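Local coordinates for protein PAN2-PAN3 deadenylation complex catalytic subunit pan2 (Neurospora crassa, PDB 4CZW) that provides the exonuclease of the Pan2-Pan3 complex, which probably shortens mRNA poly(A) tails, and carries a pseudo-ubiquitin-protease domain predicted to be inactive and to act as a scaffold, at residues D439-I444 and K545-G550; S478-Q483 and D603-A608; S571-K576 and K613-Y618; T531-L536 and I558-P563; V413-N418 and T433-P438. All coordinates share one frame; numbering follows the deposited sequence.

Contact 1: D439-I444 and K545-G550; sequences DTVIAI and KFLGHG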
# COMPACT_ATOMS: atom_id res chain seq x y z
N ASP A 439 26.81 5.00 0.10
CA ASP A 439 28.08 4.30 -0.10
C ASP A 439 28.17 3.05 0.77
O ASP A 439 29.01 2.18 0.53
CB ASP A 439 29.25 5.23 0.20
CG ASP A 439 29.28 6.45 -0.70
OD1 ASP A 439 28.86 6.33 -1.87
OD2 ASP A 439 29.72 7.52 -0.24
N THR A 440 27.31 2.96 1.77
CA THR A 440 27.34 1.86 2.72
C THR A 440 26.86 0.55 2.10
O THR A 440 25.77 0.48 1.52
CB THR A 440 26.47 2.16 3.96
OG1 THR A 440 26.98 3.34 4.62
CG2 THR A 440 26.50 1.00 4.94
N VAL A 441 27.67 -0.49 2.22
CA VAL A 441 27.30 -1.83 1.77
C VAL A 441 26.98 -2.72 2.96
O VAL A 441 27.76 -2.79 3.92
CB VAL A 441 28.43 -2.47 0.93
CG1 VAL A 441 28.05 -3.89 0.53
CG2 VAL A 441 28.73 -1.63 -0.30
N ILE A 442 25.84 -3.40 2.91
CA ILE A 442 25.44 -4.29 3.99
C ILE A 442 25.12 -5.69 3.47
O ILE A 442 24.49 -5.85 2.42
CB ILE A 442 24.22 -3.73 4.76
CG1 ILE A 442 23.07 -3.43 3.80
CG2 ILE A 442 24.60 -2.47 5.52
CD1 ILE A 442 21.84 -2.88 4.48
N ALA A 443 25.56 -6.70 4.21
CA ALA A 443 25.28 -8.09 3.86
C ALA A 443 24.06 -8.59 4.63
O ALA A 443 23.98 -8.43 5.85
CB ALA A 443 26.49 -8.97 4.14
N ILE A 444 23.12 -9.20 3.93
CA ILE A 444 21.86 -9.60 4.54
C ILE A 444 21.42 -11.02 4.13
O ILE A 444 21.59 -11.42 2.98
CB ILE A 444 20.73 -8.60 4.20
CG1 ILE A 444 19.42 -8.99 4.87
CG2 ILE A 444 20.56 -8.47 2.69
CD1 ILE A 444 18.28 -8.03 4.60
N LYS A 545 23.44 -0.42 -0.08
CA LYS A 545 23.55 -1.50 -1.05
C LYS A 545 23.45 -2.86 -0.35
O LYS A 545 24.29 -3.20 0.48
CB LYS A 545 24.87 -1.40 -1.82
CG LYS A 545 25.06 -0.07 -2.54
CD LYS A 545 26.48 0.09 -3.05
CE LYS A 545 26.68 1.47 -3.66
NZ LYS A 545 28.10 1.71 -4.05
N PHE A 546 22.42 -3.61 -0.69
CA PHE A 546 22.17 -4.90 -0.05
C PHE A 546 22.93 -6.02 -0.74
O PHE A 546 22.72 -6.30 -1.92
CB PHE A 546 20.67 -5.21 -0.03
CG PHE A 546 19.90 -4.40 0.97
CD1 PHE A 546 19.63 -3.06 0.73
CD2 PHE A 546 19.43 -4.97 2.14
CE1 PHE A 546 18.92 -2.31 1.65
CE2 PHE A 546 18.72 -4.23 3.06
CZ PHE A 546 18.46 -2.89 2.82
N LEU A 547 23.82 -6.67 0.01
CA LEU A 547 24.64 -7.75 -0.51
C LEU A 547 24.16 -9.10 0.02
O LEU A 547 23.92 -9.24 1.22
CB LEU A 547 26.12 -7.52 -0.16
CG LEU A 547 27.20 -8.30 -0.91
CD1 LEU A 547 28.50 -7.51 -0.92
CD2 LEU A 547 27.43 -9.68 -0.30
N GLY A 548 24.03 -10.08 -0.86
CA GLY A 548 23.59 -11.40 -0.47
C GLY A 548 23.58 -12.40 -1.61
O GLY A 548 24.06 -12.10 -2.71
N HIS A 549 23.04 -13.58 -1.35
CA HIS A 549 22.99 -14.64 -2.36
C HIS A 549 21.54 -15.04 -2.64
O HIS A 549 20.86 -15.56 -1.76
CB HIS A 549 23.79 -15.86 -1.90
CG HIS A 549 24.05 -16.85 -2.99
ND1 HIS A 549 25.12 -16.75 -3.86
CD2 HIS A 549 23.38 -17.97 -3.35
CE1 HIS A 549 25.09 -17.76 -4.71
NE2 HIS A 549 24.04 -18.52 -4.42
N GLY A 550 21.09 -14.78 -3.86
CA GLY A 550 19.72 -15.07 -4.24
C GLY A 550 18.72 -14.26 -3.43
O GLY A 550 17.77 -14.80 -2.87
O HOH W 1 22.07 -13.89 1.25
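Ile442 and Phe546 lie side by side on the tightly packed face of two adjoining strands. Ile442 CD1 stands over the ring, 3.8 Å from the Phe546 centroid in a CH-pi contact, while Ile444 CG2 meets the ring edge in its plane, 3.7 Å from Phe546 CD2. Ile442 gets there because CG1 sits between the backbone N and the carbonyl carbon (chi1 54°), turning its ethyl arm toward the neighbouring strand. Leu539 and Val540 of helix 529-541 cover the same ring. With an alanine in place of Phe546, Ile442 CD1 would probably lose the surface it rests on and a gap would open under that helix. Strands 441-451 and 545-548 run parallel in the central sheet of the RNase H-like exonuclease fold; Ile442 N bonds Lys545 O at 2.9 Å, and Ile442 O accepts from Leu547 N. On the other face, Leu547 CD1 meets Val441 CG1 at 3.9 Å beneath helix 604-623. Further out the contact is looser: Val441 CG2 touches Lys545 CD, and the extended lysine carries NZ to 5.2 Å from Asp439 OD1, beyond a salt bridge. At the far end, a water links Ile444 O to His549 N.

Contact 2: S478-Q483 and D603-A608; sequences SVVRGQ and DSIEDA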
# COMPACT_ATOMS: atom_id res chain seq x y z
N SER A 478 19.12 -11.26 9.47
CA SER A 478 20.48 -10.87 9.86
C SER A 478 21.09 -9.91 8.85
O SER A 478 21.20 -10.22 7.67
CB SER A 478 21.37 -12.11 10.01
OG SER A 478 20.83 -13.01 10.96
N VAL A 479 21.50 -8.74 9.33
CA VAL A 479 22.19 -7.77 8.48
C VAL A 479 23.59 -7.52 9.03
O VAL A 479 23.76 -7.30 10.23
CB VAL A 479 21.42 -6.45 8.37
CG1 VAL A 479 21.97 -5.63 7.21
CG2 VAL A 479 19.94 -6.71 8.17
N VAL A 480 24.58 -7.54 8.15
CA VAL A 480 25.98 -7.53 8.55
C VAL A 480 26.76 -6.39 7.89
O VAL A 480 26.56 -6.09 6.71
CB VAL A 480 26.64 -8.89 8.20
CG1 VAL A 480 28.15 -8.79 8.18
CG2 VAL A 480 26.18 -9.97 9.18
N ARG A 481 27.64 -5.76 8.67
CA ARG A 481 28.54 -4.73 8.15
C ARG A 481 29.37 -5.25 6.98
O ARG A 481 30.02 -6.29 7.08
CB ARG A 481 29.47 -4.23 9.25
CG ARG A 481 28.78 -3.50 10.39
CD ARG A 481 29.77 -3.14 11.49
NE ARG A 481 29.15 -2.33 12.54
CZ ARG A 481 28.52 -2.84 13.59
NH1 ARG A 481 28.42 -4.15 13.74
NH2 ARG A 481 27.99 -2.03 14.50
N GLY A 482 29.35 -4.52 5.87
CA GLY A 482 30.06 -4.93 4.68
C GLY A 482 31.39 -4.22 4.50
O GLY A 482 32.10 -4.45 3.51
N GLN A 483 31.73 -3.35 5.44
CA GLN A 483 32.97 -2.58 5.37
C GLN A 483 33.34 -2.01 6.74
O GLN A 483 32.56 -2.10 7.69
CB GLN A 483 32.84 -1.47 4.34
CG GLN A 483 31.67 -0.53 4.59
CD GLN A 483 31.08 0.01 3.30
OE1 GLN A 483 30.87 -0.73 2.35
NE2 GLN A 483 30.80 1.31 3.27
N ASP A 603 22.92 -20.74 9.44
CA ASP A 603 22.85 -19.52 10.25
C ASP A 603 22.90 -18.30 9.33
O ASP A 603 23.79 -18.19 8.49
CB ASP A 603 23.98 -19.49 11.27
CG ASP A 603 23.93 -18.26 12.16
OD1 ASP A 603 23.27 -18.32 13.22
OD2 ASP A 603 24.55 -17.24 11.80
N SER A 604 21.94 -17.40 9.50
CA SER A 604 21.79 -16.27 8.59
C SER A 604 22.96 -15.28 8.65
O SER A 604 23.26 -14.61 7.67
CB SER A 604 20.48 -15.53 8.88
OG SER A 604 20.39 -15.17 10.24
N ILE A 605 23.61 -15.20 9.81
CA ILE A 605 24.77 -14.33 9.95
C ILE A 605 25.96 -14.91 9.19
O ILE A 605 26.67 -14.19 8.48
CB ILE A 605 25.16 -14.12 11.43
CG1 ILE A 605 24.02 -13.44 12.18
CG2 ILE A 605 26.44 -13.31 11.54
CD1 ILE A 605 24.34 -13.15 13.64
N GLU A 606 26.18 -16.21 9.33
CA GLU A 606 27.26 -16.90 8.64
C GLU A 606 27.09 -16.84 7.13
O GLU A 606 28.04 -16.54 6.40
CB GLU A 606 27.34 -18.36 9.09
CG GLU A 606 27.74 -18.55 10.55
CD GLU A 606 27.86 -20.02 10.93
OE1 GLU A 606 27.60 -20.88 10.06
OE2 GLU A 606 28.22 -20.30 12.09
N ASP A 607 25.88 -17.12 6.66
CA ASP A 607 25.58 -17.10 5.23
C ASP A 607 25.73 -15.70 4.65
O ASP A 607 26.06 -15.53 3.47
CB ASP A 607 24.17 -17.63 4.97
CG ASP A 607 24.05 -19.12 5.20
OD1 ASP A 607 24.92 -19.69 5.89
OD2 ASP A 607 23.09 -19.73 4.68
N ALA A 608 25.48 -14.68 5.47
CA ALA A 608 25.66 -13.30 5.05
C ALA A 608 27.15 -12.98 4.93
O ALA A 608 27.58 -12.33 3.98
CB ALA A 608 24.99 -12.35 6.03
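Ser478 and Ser604 turn their hydroxyls to each other where strand 471-481 passes the first turn of helix 604-623. The two OG atoms are modelled as hydrogen-bonded, but the 2.3 Å between Ser478 OG and Ser604 OG is implausibly short, so its exact length is doubtful. On Ser604, OG sits between the backbone N and the carbonyl carbon (chi1 54°), on the side facing the strand. Ser478 OG has a second partner in Asp493 OD1, and it lies 3.4 Å from Ile605 CG1, so the serine pair is flanked on the helix side by an aliphatic arm. Two residues along the strand, Val480 offers one methyl: CG2, opposite the carbonyl carbon about CA-CB, is 4.1 Å from both Ile605 CG2 and Ala608 CB. The Val480 and Ile605 side chains cross at nearly a right angle. Asp603 is the N-cap: OD2 uses its anti lone pair to accept from Glu606 N at 3.1 Å and takes a weak bond from Ile605 N, while OD1 forms a salt bridge with Arg476. Asp607, one turn on from Asp603, is probably a catalytic metal ligand, as in relatives, and so are Asp445 and Glu447, whose side chains lie about 4 Å from that of Ser604. The helix thus packs on strand 471-481, which runs between strands 441-451 and 490-496 of the exonuclease sheet.

Contact 3: S571-K576 and K613-Y618; sequences SIIFMK and KLYRKY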
# COMPACT_ATOMS: atom_id res chain seq x y z
N SER A 571 24.73 -14.60 -6.51
CA SER A 571 24.16 -15.64 -7.36
C SER A 571 24.07 -15.16 -8.80
O SER A 571 24.11 -15.96 -9.74
CB SER A 571 22.78 -16.06 -6.86
OG SER A 571 21.82 -15.05 -7.10
N ILE A 572 23.95 -13.85 -8.97
CA ILE A 572 23.89 -13.23 -10.28
C ILE A 572 25.29 -12.97 -10.82
O ILE A 572 25.56 -13.15 -12.01
CB ILE A 572 23.10 -11.90 -10.24
CG1 ILE A 572 21.67 -12.15 -9.75
CG2 ILE A 572 23.10 -11.22 -11.60
CD1 ILE A 572 20.84 -10.89 -9.64
N ILE A 573 26.19 -12.56 -9.93
CA ILE A 573 27.57 -12.25 -10.28
C ILE A 573 28.28 -13.45 -10.90
O ILE A 573 28.89 -13.33 -11.97
CB ILE A 573 28.36 -11.78 -9.05
CG1 ILE A 573 27.93 -10.37 -8.64
CG2 ILE A 573 29.85 -11.81 -9.32
CD1 ILE A 573 28.66 -9.83 -7.43
N PHE A 574 28.20 -14.60 -10.25
CA PHE A 574 28.90 -15.79 -10.72
C PHE A 574 28.05 -16.63 -11.67
O PHE A 574 27.89 -17.83 -11.48
CB PHE A 574 29.36 -16.64 -9.53
CG PHE A 574 30.47 -16.01 -8.74
CD1 PHE A 574 31.78 -16.09 -9.19
CD2 PHE A 574 30.21 -15.34 -7.56
CE1 PHE A 574 32.81 -15.51 -8.47
CE2 PHE A 574 31.24 -14.77 -6.83
CZ PHE A 574 32.54 -14.85 -7.29
N MSE A 575 27.51 -15.98 -12.69
CA MSE A 575 26.81 -16.67 -13.76
C MSE A 575 27.59 -16.55 -15.06
O MSE A 575 28.11 -15.49 -15.38
CB MSE A 575 25.40 -16.11 -13.96
CG MSE A 575 24.40 -16.47 -12.88
SE MSE A 575 22.59 -15.94 -13.39
CE MSE A 575 22.94 -14.10 -13.91
N LYS A 576 27.66 -17.64 -15.81
CA LYS A 576 28.15 -17.56 -17.18
C LYS A 576 26.98 -17.13 -18.04
O LYS A 576 25.97 -17.84 -18.12
CB LYS A 576 28.74 -18.89 -17.65
CG LYS A 576 29.94 -18.74 -18.58
CD LYS A 576 30.58 -20.08 -18.93
CE LYS A 576 29.95 -20.70 -20.17
NZ LYS A 576 28.53 -21.12 -19.96
N LYS A 613 32.26 -12.53 1.73
CA LYS A 613 33.57 -13.07 1.39
C LYS A 613 33.66 -13.40 -0.09
O LYS A 613 34.68 -13.15 -0.73
CB LYS A 613 33.86 -14.33 2.21
CG LYS A 613 34.13 -14.08 3.69
CD LYS A 613 34.40 -15.39 4.42
CE LYS A 613 34.81 -15.15 5.86
NZ LYS A 613 35.08 -16.42 6.57
N LEU A 614 32.58 -13.95 -0.64
CA LEU A 614 32.52 -14.30 -2.05
C LEU A 614 32.62 -13.07 -2.94
O LEU A 614 33.24 -13.11 -4.00
CB LEU A 614 31.23 -15.07 -2.35
CG LEU A 614 31.17 -16.51 -1.84
CD1 LEU A 614 29.79 -17.10 -2.07
CD2 LEU A 614 32.23 -17.37 -2.51
N TYR A 615 32.00 -11.98 -2.51
CA TYR A 615 32.05 -10.73 -3.27
C TYR A 615 33.45 -10.13 -3.24
O TYR A 615 33.90 -9.54 -4.22
CB TYR A 615 31.04 -9.72 -2.74
CG TYR A 615 31.14 -8.38 -3.42
CD1 TYR A 615 30.66 -8.20 -4.72
CD2 TYR A 615 31.71 -7.29 -2.78
CE1 TYR A 615 30.76 -6.97 -5.35
CE2 TYR A 615 31.81 -6.06 -3.40
CZ TYR A 615 31.33 -5.91 -4.69
OH TYR A 615 31.42 -4.69 -5.32
N ARG A 616 34.13 -10.27 -2.11
CA ARG A 616 35.49 -9.76 -1.97
C ARG A 616 36.45 -10.53 -2.88
O ARG A 616 37.37 -9.95 -3.46
CB ARG A 616 35.96 -9.83 -0.52
CG ARG A 616 35.21 -8.90 0.42
CD ARG A 616 35.15 -7.49 -0.13
NE ARG A 616 34.44 -6.57 0.75
CZ ARG A 616 34.11 -5.33 0.43
NH1 ARG A 616 34.41 -4.85 -0.77
NH2 ARG A 616 33.46 -4.57 1.30
N LYS A 617 36.22 -11.83 -3.01
CA LYS A 617 36.98 -12.65 -3.94
C LYS A 617 36.71 -12.21 -5.37
O LYS A 617 37.62 -12.19 -6.21
CB LYS A 617 36.62 -14.13 -3.78
CG LYS A 617 37.25 -14.79 -2.56
CD LYS A 617 38.77 -14.78 -2.66
CE LYS A 617 39.41 -15.46 -1.47
NZ LYS A 617 40.89 -15.41 -1.54
N TYR A 618 35.47 -11.84 -5.65
CA TYR A 618 35.07 -11.36 -6.97
C TYR A 618 35.80 -10.07 -7.32
O TYR A 618 36.21 -9.88 -8.46
CB TYR A 618 33.56 -11.15 -7.02
CG TYR A 618 33.09 -10.38 -8.23
CD1 TYR A 618 33.18 -10.92 -9.51
CD2 TYR A 618 32.55 -9.10 -8.10
CE1 TYR A 618 32.75 -10.21 -10.61
CE2 TYR A 618 32.12 -8.39 -9.19
CZ TYR A 618 32.22 -8.95 -10.45
OH TYR A 618 31.79 -8.24 -11.55
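The CA atoms of Ile573 and Tyr618 come within 8.2 Å where the short helix 570-573 ends beside helix 604-623, the chain then leaving helical geometry through an inverse gamma turn centred on Phe574. Ile573 does most of the touching, with two branches on two different rings. Its CG2 methyl sits over a face of Tyr618, 3.5 Å from the ring centroid in a CH-pi contact. The other branch runs on to Tyr615, where Ile573 CD1 meets the ring edge in plane, 3.7 Å from Tyr615 CD1. Three residues apart, the tyrosines stand on neighbouring parts of the helix surface, and with CG opposite the backbone N in both (chi1 175° and 167°) one ring offers Ile573 an edge and the other a face. Phe574 comes in next to it: CZ approaches Tyr618 CB at 3.8 Å, the two side chains sliding past each other in opposite directions, and the ring edge meets the backbone at Leu614 O, also 3.8 Å from Phe574 CZ. That oxygen already accepts the helical bond from Tyr618 N. Beyond the pair, Leu588 and Leu592 of helix 585-592 and Leu634 of helix 627-634 pack on Phe574, while Phe627 meets Tyr618 edge-to-face. This is an aromatic-aliphatic core between helices of the exonuclease fold, further along the same helix that carries Asp607, the last acidic metal ligand of the DEDD set by similarity.

Contact 4: T531-L536 and I558-P563; sequences TAYKKL and INIQVP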
# COMPACT_ATOMS: atom_id res chain seq x y z
N THR A 531 8.57 -4.02 13.32
CA THR A 531 9.75 -3.43 13.93
C THR A 531 11.01 -3.79 13.15
O THR A 531 11.84 -2.93 12.87
CB THR A 531 9.92 -3.89 15.40
OG1 THR A 531 8.75 -3.52 16.15
CG2 THR A 531 11.14 -3.25 16.02
N ALA A 532 11.13 -5.06 12.80
CA ALA A 532 12.28 -5.53 12.03
C ALA A 532 12.22 -5.02 10.59
O ALA A 532 13.24 -4.67 10.01
CB ALA A 532 12.35 -7.05 12.05
N TYR A 533 11.01 -4.98 10.04
CA TYR A 533 10.81 -4.49 8.68
C TYR A 533 11.19 -3.02 8.58
O TYR A 533 11.74 -2.58 7.57
CB TYR A 533 9.36 -4.69 8.24
CG TYR A 533 9.08 -4.31 6.80
CD1 TYR A 533 8.78 -3.00 6.45
CD2 TYR A 533 9.13 -5.26 5.79
CE1 TYR A 533 8.53 -2.65 5.14
CE2 TYR A 533 8.88 -4.92 4.48
CZ TYR A 533 8.58 -3.62 4.16
OH TYR A 533 8.33 -3.28 2.85
N LYS A 534 10.88 -2.26 9.63
CA LYS A 534 11.15 -0.83 9.67
C LYS A 534 12.63 -0.54 9.48
O LYS A 534 13.01 0.41 8.80
CB LYS A 534 10.66 -0.23 10.98
CG LYS A 534 10.69 1.29 11.03
CD LYS A 534 10.22 1.80 12.38
CE LYS A 534 10.21 3.31 12.44
NZ LYS A 534 9.22 3.90 11.49
N LYS A 535 13.47 -1.38 10.09
CA LYS A 535 14.92 -1.24 9.96
C LYS A 535 15.36 -1.40 8.51
O LYS A 535 16.09 -0.58 7.97
CB LYS A 535 15.64 -2.26 10.84
CG LYS A 535 15.30 -2.16 12.32
CD LYS A 535 16.02 -3.24 13.12
CE LYS A 535 15.65 -3.17 14.59
NZ LYS A 535 16.32 -4.24 15.38
N LEU A 536 14.89 -2.48 7.88
CA LEU A 536 15.24 -2.77 6.50
C LEU A 536 14.71 -1.70 5.55
O LEU A 536 15.38 -1.32 4.59
CB LEU A 536 14.71 -4.15 6.09
CG LEU A 536 15.16 -5.32 6.97
CD1 LEU A 536 14.62 -6.63 6.43
CD2 LEU A 536 16.67 -5.36 7.08
N ILE A 558 10.24 -11.01 2.69
CA ILE A 558 10.35 -9.79 3.48
C ILE A 558 9.25 -8.81 3.05
O ILE A 558 8.81 -7.97 3.84
CB ILE A 558 11.75 -9.14 3.32
CG1 ILE A 558 12.83 -10.02 3.94
CG2 ILE A 558 11.80 -7.76 3.97
CD1 ILE A 558 14.23 -9.48 3.79
N ASN A 559 8.81 -8.96 1.81
CA ASN A 559 7.80 -8.09 1.19
C ASN A 559 8.33 -6.67 1.05
O ASN A 559 7.80 -5.73 1.65
CB ASN A 559 6.49 -8.11 1.99
CG ASN A 559 5.31 -7.62 1.18
OD1 ASN A 559 4.17 -7.68 1.64
ND2 ASN A 559 5.56 -7.15 -0.04
N ILE A 560 9.39 -6.52 0.26
CA ILE A 560 10.01 -5.22 0.04
C ILE A 560 10.57 -5.15 -1.39
O ILE A 560 10.81 -6.18 -2.02
CB ILE A 560 11.14 -4.96 1.06
CG1 ILE A 560 11.43 -3.46 1.18
CG2 ILE A 560 12.39 -5.75 0.70
CD1 ILE A 560 12.45 -3.13 2.25
N GLN A 561 10.74 -3.93 -1.89
CA GLN A 561 11.30 -3.72 -3.22
C GLN A 561 12.59 -2.92 -3.13
O GLN A 561 12.62 -1.82 -2.58
CB GLN A 561 10.29 -3.01 -4.12
CG GLN A 561 9.08 -3.84 -4.49
CD GLN A 561 9.37 -4.86 -5.57
OE1 GLN A 561 10.36 -4.76 -6.29
NE2 GLN A 561 8.50 -5.86 -5.69
N VAL A 562 13.67 -3.48 -3.67
CA VAL A 562 14.97 -2.81 -3.66
C VAL A 562 15.46 -2.57 -5.08
O VAL A 562 15.53 -3.50 -5.88
CB VAL A 562 16.02 -3.63 -2.89
CG1 VAL A 562 17.31 -2.84 -2.73
CG2 VAL A 562 15.48 -4.05 -1.53
N PRO A 563 15.80 -1.31 -5.40
CA PRO A 563 16.32 -0.92 -6.72
C PRO A 563 17.55 -1.73 -7.11
O PRO A 563 18.34 -2.11 -6.25
CB PRO A 563 16.67 0.56 -6.54
CG PRO A 563 15.76 1.02 -5.45
CD PRO A 563 15.64 -0.14 -4.51
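A Schellman motif closes helix 551-558, and Tyr533 of helix 529-541 bonds directly to its C-prime residue, Asn559, whose positive phi (65°) turns the chain out of the helix. Tyr533 OH donates to Asn559 O at 2.8 Å, arriving tilted 19° from the carbonyl plane. With CG opposite the backbone N (chi1 -175°), the tyrosine ring extends away from its own helix to this turn, where Ile558 O also lies at the ring edge, near its plane. The hydrogen bond to that oxygen comes from Asn104 ND2. Ile560, next in the chain, packs against the phenol end, its CG1 3.5 Å from Tyr533 OH. One turn further along, Leu536 CD1 meets Ile558 CD1 at 3.9 Å, the two side chains crossing at about a right angle; Ile558 CG2 touches both Leu536 CD1 and, at 4.1 Å, Tyr533 CD2. A phenylalanine in place of Tyr533 would probably leave Asn559 O without its hydroxyl partner and let the turn after the helix shift more easily. The Asn559 amide points elsewhere: ND2 donates to His101 O, and OD1 accepts from Asn104 N. Tyr87 also meets the ring of Tyr533, and the Tyr533 side chain is about 11 Å from the zinc bound by His70, Cys75, Cys80 and Cys83. The turn lies at the junction with the pseudo-UCH domain, a Schellman-capped helix end packed on a neighbouring helix.

Contact 5: V413-N418 and T433-P438; sequences VLFRDN and TEIPGP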
# COMPACT_ATOMS: atom_id res chain seq x y z
N VAL A 413 15.35 3.82 14.78
CA VAL A 413 15.05 2.40 14.94
C VAL A 413 16.30 1.54 14.75
O VAL A 413 16.39 0.43 15.26
CB VAL A 413 13.95 1.95 13.94
CG1 VAL A 413 14.44 2.06 12.50
CG2 VAL A 413 13.46 0.54 14.25
N LEU A 414 17.28 2.09 14.03
CA LEU A 414 18.52 1.36 13.76
C LEU A 414 19.46 1.35 14.95
O LEU A 414 20.30 0.46 15.09
CB LEU A 414 19.24 1.98 12.55
CG LEU A 414 18.51 1.93 11.20
CD1 LEU A 414 19.33 2.65 10.13
CD2 LEU A 414 18.23 0.50 10.79
N PHE A 415 19.33 2.34 15.83
CA PHE A 415 20.27 2.52 16.93
C PHE A 415 19.67 2.17 18.29
O PHE A 415 20.39 2.05 19.28
CB PHE A 415 20.78 3.96 16.96
CG PHE A 415 21.28 4.45 15.63
CD1 PHE A 415 22.53 4.09 15.16
CD2 PHE A 415 20.50 5.29 14.85
CE1 PHE A 415 22.99 4.54 13.94
CE2 PHE A 415 20.95 5.74 13.62
CZ PHE A 415 22.20 5.37 13.17
N ARG A 416 18.35 1.99 18.34
CA ARG A 416 17.67 1.74 19.60
C ARG A 416 17.92 0.32 20.12
O ARG A 416 17.95 -0.64 19.35
CB ARG A 416 16.16 1.97 19.45
CG ARG A 416 15.38 1.83 20.74
CD ARG A 416 13.92 2.24 20.57
NE ARG A 416 13.78 3.66 20.25
CZ ARG A 416 13.55 4.13 19.03
NH1 ARG A 416 13.43 3.30 18.01
NH2 ARG A 416 13.44 5.44 18.83
N ASP A 417 18.11 0.21 21.43
CA ASP A 417 18.33 -1.09 22.07
C ASP A 417 17.25 -1.40 23.09
O ASP A 417 17.10 -0.70 24.09
CB ASP A 417 19.71 -1.12 22.74
CG ASP A 417 20.02 -2.47 23.36
OD1 ASP A 417 19.46 -3.49 22.90
OD2 ASP A 417 20.82 -2.51 24.32
N ASN A 418 16.48 -2.46 22.82
CA ASN A 418 15.44 -2.90 23.74
C ASN A 418 15.59 -4.38 24.08
O ASN A 418 14.62 -5.04 24.45
CB ASN A 418 14.05 -2.63 23.15
CG ASN A 418 13.77 -1.15 22.97
OD1 ASN A 418 14.24 -0.32 23.74
ND2 ASN A 418 13.00 -0.82 21.94
N THR A 433 29.31 7.30 14.48
CA THR A 433 30.30 6.93 13.48
C THR A 433 29.77 6.02 12.38
O THR A 433 30.31 5.99 11.27
CB THR A 433 31.51 6.23 14.13
OG1 THR A 433 31.07 5.04 14.80
CG2 THR A 433 32.17 7.15 15.14
N GLU A 434 28.70 5.28 12.67
CA GLU A 434 28.17 4.31 11.71
C GLU A 434 26.79 4.68 11.19
O GLU A 434 25.84 3.92 11.35
CB GLU A 434 28.13 2.92 12.35
CG GLU A 434 29.50 2.31 12.60
CD GLU A 434 29.43 0.92 13.20
OE1 GLU A 434 28.60 0.71 14.11
OE2 GLU A 434 30.19 0.04 12.76
N ILE A 435 26.68 5.85 10.57
CA ILE A 435 25.43 6.27 9.95
C ILE A 435 25.37 5.81 8.50
O ILE A 435 26.16 6.27 7.67
CB ILE A 435 25.24 7.79 10.02
CG1 ILE A 435 25.15 8.26 11.47
CG2 ILE A 435 23.99 8.21 9.26
CD1 ILE A 435 24.90 9.74 11.63
N PRO A 436 24.44 4.90 8.18
CA PRO A 436 24.30 4.31 6.85
C PRO A 436 24.00 5.35 5.77
O PRO A 436 23.28 6.32 6.01
CB PRO A 436 23.12 3.35 7.01
CG PRO A 436 23.07 3.05 8.47
CD PRO A 436 23.48 4.33 9.14
N GLY A 437 24.55 5.14 4.58
CA GLY A 437 24.34 6.04 3.46
C GLY A 437 24.38 5.31 2.13
O GLY A 437 24.38 4.08 2.09
N PRO A 438 24.42 6.06 1.02
CA PRO A 438 24.47 5.50 -0.33
C PRO A 438 25.73 4.69 -0.61
O PRO A 438 25.71 3.79 -1.45
CB PRO A 438 24.42 6.75 -1.23
CG PRO A 438 23.82 7.81 -0.38
CD PRO A 438 24.32 7.53 1.01
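Leu414 makes the first touch with the 433-438 segment, its CD1 lying 4.1 Å from Pro436 CG as the leucine and the proline ring slide past each other in opposite directions. The same leucine packs on Lys535, Val538 and Leu539, so Leu414 is wedged between Pro436 and the side of helix 529-541. Phe415 follows. With CG opposite the carbonyl carbon (chi1 -50°), its ring reaches out to the loop and meets it mainly by the rim: Glu434 O lies in the ring plane, 3.9 Å from Phe415 CE1. At the end of the ring, CZ is 4.4 Å from Pro436 CD and 4.5 Å from Ile435 CG1, a looser approach. One face of the ring is covered from its own segment by Leu414 CB, and Arg431 touches the ring as well. Helix 412-415 and the loop 433-438 both precede strand 441-451, the first strand of the exonuclease sheet, and the contact lies away from the annotated metal sites. Glu434, whose carbonyl faces Phe415, has its carboxylate held in a different direction, in salt bridges with Arg481 and Arg486. Past Phe415 the chain turns away from the 433-438 loop, and Arg416 rests on Leu76.

How the contacts relate
Contacts 1 and 2 share the exonuclease sheet, their centres 9 Å apart, with Ala443 O and Val480 N probably hydrogen-bonded. Contacts 2 and 3 use successive parts of helix 604-623 and meet where Arg616 NH2 bonds Gly482 O at 2.6 Å. Contact 5 is tied to contact 2 by the salt bridge from Arg481 NE to Glu434 OE2, and it packs on contact 4 through Lys535 and Leu414. Contacts 3 and 4 do not touch, about 10 Å apart at nearest atoms. The catalytic metals probably bind near contacts 1, 2 and 4: the Ile444 side chain is about 6 Å from those of Asp445 and Asp554, Ile558 about 4 Å from Asp554, and contact 2 contains Asp607.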